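Local coordinates for protein 3',5'-cyclic-nucleotide phosphodiesterase 1 (Saccharomyces cerevisiae, PDB 4OJV) that belongs to the class-II cyclic-nucleotide phosphodiesterases of the metallo-hydrolase/oxidoreductase clan and holds two zinc ions between histidines and aspartates, at residues F230-R233 with K234-D237. Residues are numbered along the deposited sequence; the frame is centred on the assembly and turned at random.
Sequences FRDR and KSKD
The loop of the beta-hairpin formed by strands 222-232 and 238-242 is tied together by Asp-232, which pairs with Ser-235 by side chain and with Lys-236 and Asp-237 by backbone. Asp-232 N donates to Asp-237 O at 2.8 Å, closing the loop where the strands part, and a weak bond from Lys-236 N returns to Asp-232 O. A chi1 of 176° turns CG of Asp-232 away from the backbone N, and its carboxylate extends over the turn, where OD2 takes two donors from one residue. Ser-235 OG gives its proton to the anti lone pair of OD2 at 2.7 Å, while Ser-235 N approaches the same oxygen from above the carboxylate plane at 3.0 Å. That hydroxyl also accepts from Asp-237 N at 3.0 Å, forming an ST turn. On the other oxygen, OD1, a water donates at 2.7 Å and accepts from Lys-234 N. The left-handed backbone of Lys-236 (phi 71°) turns the chain back toward strand 238-242. Its side chain bends at chi2 (-59°), bringing NZ to a lone pair of Arg-233 O, 2.8 Å away in the carbonyl plane. Outside the turn, Asp-205 forms salt bridges with both Arg-231 and Arg-233, and Asp-237 reaches His-272 and Lys-274. Asp-232 is buried against Val-3 and Phe-4, and the donors gathered on its carboxylate would probably stabilise its negative charge while fixing the backbone of the turn.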
loop_
_atom_site.group_PDB
_atom_site.type_symbol
_atom_site.label_atom_id
_atom_site.label_comp_id
_atom_site.label_asym_id
_atom_site.label_seq_id
_atom_site.Cartn_x
_atom_site.Cartn_y
_atom_site.Cartn_z
ATOM N N PHE A 230 -10.579 19.771 -13.768
ATOM C CA PHE A 230 -9.371 20.411 -14.292
ATOM C C PHE A 230 -9.692 20.979 -15.659
ATOM O O PHE A 230 -10.149 20.254 -16.533
ATOM C CB PHE A 230 -8.191 19.434 -14.365
ATOM C CG PHE A 230 -7.742 18.941 -13.019
ATOM C CD1 PHE A 230 -8.318 17.807 -12.446
ATOM C CD2 PHE A 230 -6.782 19.643 -12.294
ATOM C CE1 PHE A 230 -7.915 17.373 -11.193
ATOM C CE2 PHE A 230 -6.378 19.211 -11.038
ATOM C CZ PHE A 230 -6.955 18.078 -10.490
ATOM N N ARG A 231 -9.452 22.279 -15.824
ATOM C CA ARG A 231 -9.747 22.960 -17.082
ATOM C C ARG A 231 -8.488 23.564 -17.679
ATOM O O ARG A 231 -7.810 24.364 -17.032
ATOM C CB ARG A 231 -10.803 24.043 -16.872
ATOM C CG ARG A 231 -11.061 24.893 -18.117
ATOM C CD ARG A 231 -12.304 25.757 -17.971
ATOM N NE ARG A 231 -12.171 26.663 -16.840
ATOM C CZ ARG A 231 -13.174 27.077 -16.078
ATOM N NH1 ARG A 231 -14.419 26.678 -16.330
ATOM N NH2 ARG A 231 -12.928 27.897 -15.061
ATOM N N ASP A 232 -8.173 23.172 -18.908
ATOM C CA ASP A 232 -7.093 23.814 -19.642
ATOM C C ASP A 232 -7.596 25.170 -20.127
ATOM O O ASP A 232 -8.554 25.231 -20.892
ATOM C CB ASP A 232 -6.682 22.967 -20.836
ATOM C CG ASP A 232 -5.637 23.641 -21.680
ATOM O OD1 ASP A 232 -4.605 24.033 -21.119
ATOM O OD2 ASP A 232 -5.863 23.794 -22.892
ATOM N N ARG A 233 -6.958 26.250 -19.688
ATOM C CA ARG A 233 -7.480 27.579 -20.002
ATOM C C ARG A 233 -7.463 27.939 -21.477
ATOM O O ARG A 233 -8.391 28.591 -21.958
ATOM C CB ARG A 233 -6.813 28.649 -19.152
ATOM C CG ARG A 233 -7.353 28.675 -17.732
ATOM C CD ARG A 233 -6.909 29.926 -16.999
ATOM N NE ARG A 233 -5.452 29.995 -16.906
ATOM C CZ ARG A 233 -4.724 29.425 -15.952
ATOM N NH1 ARG A 233 -5.307 28.728 -14.989
ATOM N NH2 ARG A 233 -3.403 29.558 -15.962
ATOM N N LYS A 234 -6.450 27.476 -22.203
ATOM C CA LYS A 234 -6.344 27.808 -23.631
ATOM C C LYS A 234 -7.444 27.153 -24.464
ATOM O O LYS A 234 -8.190 27.836 -25.174
ATOM C CB LYS A 234 -4.970 27.426 -24.191
ATOM C CG LYS A 234 -4.796 27.763 -25.669
ATOM C CD LYS A 234 -3.449 27.308 -26.206
ATOM C CE LYS A 234 -3.226 27.821 -27.621
ATOM N NZ LYS A 234 -1.895 27.424 -28.155
ATOM N N SER A 235 -7.532 25.828 -24.369
ATOM C CA SER A 235 -8.473 25.044 -25.163
ATOM C C SER A 235 -9.886 25.060 -24.596
ATOM O O SER A 235 -10.846 24.784 -25.316
ATOM C CB SER A 235 -7.992 23.596 -25.279
ATOM O OG SER A 235 -8.119 22.933 -24.026
ATOM N N LYS A 236 -10.002 25.348 -23.300
ATOM C CA LYS A 236 -11.264 25.239 -22.552
ATOM C C LYS A 236 -11.690 23.782 -22.327
ATOM O O LYS A 236 -12.755 23.523 -21.775
ATOM C CB LYS A 236 -12.403 26.074 -23.181
ATOM C CG LYS A 236 -12.071 27.548 -23.391
ATOM C CD LYS A 236 -11.718 28.255 -22.094
ATOM C CE LYS A 236 -11.284 29.689 -22.352
ATOM N NZ LYS A 236 -10.503 30.222 -21.203
ATOM N N ASP A 237 -10.858 22.839 -22.753
ATOM C CA ASP A 237 -11.135 21.425 -22.486
ATOM C C ASP A 237 -10.967 21.089 -21.009
ATOM O O ASP A 237 -10.091 21.630 -20.328
ATOM C CB ASP A 237 -10.243 20.512 -23.322
ATOM C CG ASP A 237 -10.687 20.403 -24.772
ATOM O OD1 ASP A 237 -11.700 21.025 -25.171
ATOM O OD2 ASP A 237 -9.999 19.673 -25.511
HETATM O O HOH W 1 -4.038 26.629 -20.980
#